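Local coordinates for protein acetate CoA-transferase subunit beta (Escherichia coli DH5[alpha], PDB 5DBN) that transfers coenzyme A from acetyl-CoA to acetoacetate and other short-chain fatty acids, through a covalent enzyme-CoA intermediate, in short-chain fatty acid degradation, at residues B[40-43]-B[49-52]; B[13-18]-B[33-38]. All blocks are in the same frame, centred on the assembly; numbering follows the deposited sequence.

Interaction 1: B[40-43]-B[49-52]; sequences HITL and FLGL
Strand 42-45, outermost in the central mixed sheet within this chain, meets the short strand 51-53 of a separate two-stranded sheet where Leu43 O accepts two backbone N-H groups in succession. Gly51 N lies 2.9 Å from Leu43 O and Leu52 N lies 3.0 Å from the same oxygen. They approach from opposite faces of the carbonyl plane, each tilted moderately out of it. The bond from Leu52 is nearly straight, with an N-H...O angle of 178°, whereas that from Gly51 is bent to 142°. Between the two strands the chain carries Glu46, the predicted active-site residue of this CoA-transferase, whose side chain lies about 7 Å from that of Leu52. A water links the same two strands a second time, accepting from Leu43 N and donating to Leu52 O. Beside these polar links the leucine side chains meet at their bases, Leu43 CB lying 3.7 Å from Leu52 CB, while Leu43 CD1 reaches the Leu52 carbonyl oxygen. In Thr42 a chi1 of -52° puts OG1 beside the backbone nitrogen and leaves the methyl anti to it, against the Gly51 backbone, with Thr42 CG2 3.6 Å from Gly51 N.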
loop_
_atom_site.group_PDB
_atom_site.type_symbol
_atom_site.label_atom_id
_atom_site.label_comp_id
_atom_site.label_asym_id
_atom_site.label_seq_id
_atom_site.Cartn_x
_atom_site.Cartn_y
_atom_site.Cartn_z
ATOM N N HIS B 40 18.867 5.186 23.279
ATOM C CA HIS B 40 19.047 5.272 21.835
ATOM C C HIS B 40 17.710 5.104 21.133
ATOM O O HIS B 40 17.017 4.105 21.328
ATOM C CB HIS B 40 20.036 4.214 21.350
ATOM C CG HIS B 40 21.332 4.216 22.098
ATOM N ND1 HIS B 40 22.375 5.057 21.777
ATOM C CD2 HIS B 40 21.754 3.479 23.153
ATOM C CE1 HIS B 40 23.384 4.841 22.601
ATOM N NE2 HIS B 40 23.033 3.887 23.447
ATOM N N ILE B 41 17.357 6.091 20.316
ATOM C CA ILE B 41 16.099 6.075 19.582
ATOM C C ILE B 41 16.346 6.135 18.084
ATOM O O ILE B 41 17.448 6.451 17.637
ATOM C CB ILE B 41 15.193 7.254 19.989
ATOM C CG1 ILE B 41 15.888 8.590 19.698
ATOM C CG2 ILE B 41 14.824 7.146 21.464
ATOM C CD1 ILE B 41 15.002 9.801 19.901
ATOM N N THR B 42 15.305 5.827 17.318
ATOM C CA THR B 42 15.344 5.955 15.871
ATOM C C THR B 42 14.298 6.981 15.460
ATOM O O THR B 42 13.112 6.818 15.746
ATOM C CB THR B 42 15.076 4.611 15.177
ATOM O OG1 THR B 42 15.959 3.616 15.709
ATOM C CG2 THR B 42 15.287 4.727 13.676
ATOM N N LEU B 43 14.745 8.044 14.800
ATOM C CA LEU B 43 13.850 9.117 14.387
ATOM C C LEU B 43 13.245 8.849 13.014
ATOM O O LEU B 43 13.953 8.512 12.062
ATOM C CB LEU B 43 14.593 10.455 14.384
ATOM C CG LEU B 43 15.008 10.970 15.762
ATOM C CD1 LEU B 43 15.883 12.202 15.615
ATOM C CD2 LEU B 43 13.787 11.299 16.602
ATOM N N PHE B 49 11.460 8.329 5.585
ATOM C CA PHE B 49 12.610 7.516 5.975
ATOM C C PHE B 49 12.775 7.379 7.488
ATOM O O PHE B 49 12.274 8.194 8.263
ATOM C CB PHE B 49 13.898 8.075 5.355
ATOM C CG PHE B 49 14.209 9.495 5.735
ATOM C CD1 PHE B 49 13.687 10.551 5.008
ATOM C CD2 PHE B 49 15.061 9.774 6.790
ATOM C CE1 PHE B 49 13.985 11.856 5.342
ATOM C CE2 PHE B 49 15.365 11.078 7.127
ATOM C CZ PHE B 49 14.827 12.121 6.403
ATOM N N LEU B 50 13.462 6.311 7.884
ATOM C CA LEU B 50 13.808 6.053 9.277
ATOM C C LEU B 50 15.309 6.198 9.477
ATOM O O LEU B 50 16.096 5.858 8.590
ATOM C CB LEU B 50 13.357 4.651 9.696
ATOM C CG LEU B 50 11.866 4.479 9.981
ATOM C CD1 LEU B 50 11.480 3.015 9.939
ATOM C CD2 LEU B 50 11.525 5.076 11.333
ATOM N N GLY B 51 15.699 6.695 10.646
ATOM C CA GLY B 51 17.097 6.899 10.966
ATOM C C GLY B 51 17.532 8.327 10.703
ATOM O O GLY B 51 18.660 8.571 10.271
ATOM N N LEU B 52 16.638 9.275 10.974
ATOM C CA LEU B 52 16.936 10.693 10.788
ATOM C C LEU B 52 18.031 11.141 11.745
ATOM O O LEU B 52 18.097 10.684 12.886
ATOM C CB LEU B 52 15.681 11.542 11.002
ATOM C CG LEU B 52 15.858 13.061 10.938
ATOM C CD1 LEU B 52 16.296 13.508 9.556
ATOM C CD2 LEU B 52 14.576 13.761 11.343
HETATM O O HOH W 1 17.360 8.278 13.839
#

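Interaction 2: B[13-18]-B[33-38]; sequences QELRDG and NYLPEG
Leu15 and Leu35 touch through one methyl each where two loops meet, Leu15 CD1 lying 3.9 Å from Leu35 CD2, with the two side chains inclined to one another. The loops flank strand 20-23 of the central sheet in sequence: 13-18 leads from helix 3-12 into that strand, and 33-38 belongs to the connection that runs on to the parallel strand 42-45, outermost in the sheet within this chain. Leu15 leaves its backbone toward the opposite loop and is buried, whereas the CB of Leu35 leaves along the side of the contact, and CG beside the backbone nitrogen (chi1 -61°) turns the methyl end in toward Leu15. Both leucines also pack on Ile41, and Leu15 touches Val31 as well, so the apolar patch extends beyond the two loops.

Nearer the surface, Gln13 and Pro36 meet at about a right angle. The aliphatic part of the glutamine does the touching: its CG lies 4.2 Å from Pro36 CG, at the puckered corner of the ring, and the extended chain then carries the amide onward.

At the other end of the contact, Asp17 and Gly38 come together differently. With Asp17 CG anti to the backbone nitrogen (chi1 -175°), Gly38 O sits over the face of the carboxylate, almost directly above CG. Both oxygens are acceptors and make no bond with each other; Asp17 OD1 is instead hydrogen-bonded to His40 N. Asp17 OD1 lies 3.2 Å from Gly38 O, and Asp17 CG is 3.4 Å from that oxygen.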
loop_
_atom_site.group_PDB
_atom_site.type_symbol
_atom_site.label_atom_id
_atom_site.label_comp_id
_atom_site.label_asym_id
_atom_site.label_seq_id
_atom_site.Cartn_x
_atom_site.Cartn_y
_atom_site.Cartn_z
ATOM N N GLN B 13 13.526 12.642 28.747
ATOM C CA GLN B 13 13.588 11.659 29.825
ATOM C C GLN B 13 12.411 10.681 29.784
ATOM O O GLN B 13 12.442 9.640 30.439
ATOM C CB GLN B 13 13.637 12.365 31.183
ATOM C CG GLN B 13 14.953 13.087 31.448
ATOM C CD GLN B 13 14.943 13.895 32.734
ATOM O OE1 GLN B 13 13.896 14.094 33.350
ATOM N NE2 GLN B 13 16.115 14.365 33.145
ATOM N N GLU B 14 11.386 11.007 29.002
ATOM C CA GLU B 14 10.202 10.155 28.901
ATOM C C GLU B 14 10.428 9.002 27.934
ATOM O O GLU B 14 9.842 7.930 28.086
ATOM C CB GLU B 14 8.990 10.971 28.444
ATOM C CG GLU B 14 7.669 10.215 28.501
ATOM C CD GLU B 14 7.224 9.897 29.916
ATOM O OE1 GLU B 14 7.765 10.500 30.868
ATOM O OE2 GLU B 14 6.333 9.037 30.072
ATOM N N LEU B 15 11.278 9.231 26.940
ATOM C CA LEU B 15 11.521 8.242 25.901
ATOM C C LEU B 15 12.297 7.046 26.438
ATOM O O LEU B 15 13.184 7.199 27.278
ATOM C CB LEU B 15 12.287 8.875 24.738
ATOM C CG LEU B 15 11.671 10.146 24.148
ATOM C CD1 LEU B 15 12.553 10.702 23.043
ATOM C CD2 LEU B 15 10.266 9.879 23.631
ATOM N N ARG B 16 11.956 5.859 25.943
ATOM C CA ARG B 16 12.643 4.629 26.329
ATOM C C ARG B 16 13.622 4.168 25.255
ATOM O O ARG B 16 13.459 4.465 24.070
ATOM C CB ARG B 16 11.643 3.509 26.639
ATOM C CG ARG B 16 10.878 3.690 27.948
ATOM C CD ARG B 16 9.937 2.517 28.204
ATOM N NE ARG B 16 9.254 2.612 29.494
ATOM C CZ ARG B 16 8.161 3.330 29.738
ATOM N NH1 ARG B 16 7.588 4.043 28.777
ATOM N NH2 ARG B 16 7.638 3.327 30.958
ATOM N N ASP B 17 14.645 3.443 25.698
ATOM C CA ASP B 17 15.687 2.926 24.821
ATOM C C ASP B 17 15.101 2.023 23.742
ATOM O O ASP B 17 14.407 1.052 24.044
ATOM C CB ASP B 17 16.731 2.165 25.648
ATOM C CG ASP B 17 17.917 1.697 24.822
ATOM O OD1 ASP B 17 18.391 2.465 23.956
ATOM O OD2 ASP B 17 18.381 0.560 25.047
ATOM N N GLY B 18 15.370 2.364 22.485
ATOM C CA GLY B 18 14.920 1.570 21.354
ATOM C C GLY B 18 13.623 2.051 20.727
ATOM O O GLY B 18 13.139 1.453 19.765
ATOM N N ASN B 33 18.302 16.656 21.489
ATOM C CA ASN B 33 19.536 17.214 22.034
ATOM C C ASN B 33 19.672 16.998 23.538
ATOM O O ASN B 33 20.584 17.542 24.163
ATOM C CB ASN B 33 19.604 18.715 21.740
ATOM C CG ASN B 33 19.494 19.028 20.260
ATOM O OD1 ASN B 33 19.800 18.191 19.409
ATOM N ND2 ASN B 33 19.053 20.242 19.945
ATOM N N TYR B 34 18.766 16.212 24.116
ATOM C CA TYR B 34 18.753 15.993 25.563
ATOM C C TYR B 34 18.490 14.533 25.932
ATOM O O TYR B 34 18.035 14.243 27.038
ATOM C CB TYR B 34 17.705 16.892 26.223
ATOM C CG TYR B 34 18.009 18.367 26.091
ATOM C CD1 TYR B 34 18.908 18.991 26.945
ATOM C CD2 TYR B 34 17.391 19.137 25.115
ATOM C CE1 TYR B 34 19.188 20.336 26.827
ATOM C CE2 TYR B 34 17.662 20.485 24.991
ATOM C CZ TYR B 34 18.562 21.079 25.848
ATOM O OH TYR B 34 18.833 22.421 25.726
ATOM N N LEU B 35 18.770 13.616 25.012
ATOM C CA LEU B 35 18.593 12.195 25.291
ATOM C C LEU B 35 19.569 11.743 26.377
ATOM O O LEU B 35 20.775 11.950 26.246
ATOM C CB LEU B 35 18.795 11.364 24.025
ATOM C CG LEU B 35 17.830 11.671 22.878
ATOM C CD1 LEU B 35 18.254 10.928 21.616
ATOM C CD2 LEU B 35 16.403 11.305 23.256
ATOM N N PRO B 36 19.053 11.145 27.466
ATOM C CA PRO B 36 19.961 10.652 28.509
ATOM C C PRO B 36 20.908 9.565 28.005
ATOM O O PRO B 36 20.659 8.966 26.960
ATOM C CB PRO B 36 19.010 10.084 29.569
ATOM C CG PRO B 36 17.714 10.768 29.334
ATOM C CD PRO B 36 17.638 10.999 27.858
ATOM N N GLU B 37 21.974 9.312 28.757
ATOM C CA GLU B 37 22.949 8.290 28.395
ATOM C C GLU B 37 22.319 6.901 28.438
ATOM O O GLU B 37 21.588 6.569 29.373
ATOM C CB GLU B 37 24.161 8.348 29.329
ATOM C CG GLU B 37 24.904 9.684 29.319
ATOM C CD GLU B 37 25.585 9.981 27.991
ATOM O OE1 GLU B 37 26.031 11.133 27.798
ATOM O OE2 GLU B 37 25.681 9.069 27.142
ATOM N N GLY B 38 22.600 6.098 27.418
ATOM C CA GLY B 38 22.071 4.748 27.339
ATOM C C GLY B 38 20.743 4.689 26.609
ATOM O O GLY B 38 20.236 3.605 26.320
#

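Along the chain, both segments of interaction 2 precede those of interaction 1, and the centres of the two contacts are about 13 Å apart. The loop 33-38 runs on into 40-43, so the two contacts adjoin at His40 and Ile41. His40 bonds through both backbone groups, its O lying 2.7 Å from Gly18 N and its N 2.8 Å from Asp17 OD1, while Ile41 packs on Leu35. The loops of interaction 2 thus lead into the neighbouring parallel strands 20-23 and 42-45, and interaction 1 joins the second of these to the small sheet of 51-53 and 71-73, beside the predicted active-site residue Glu46.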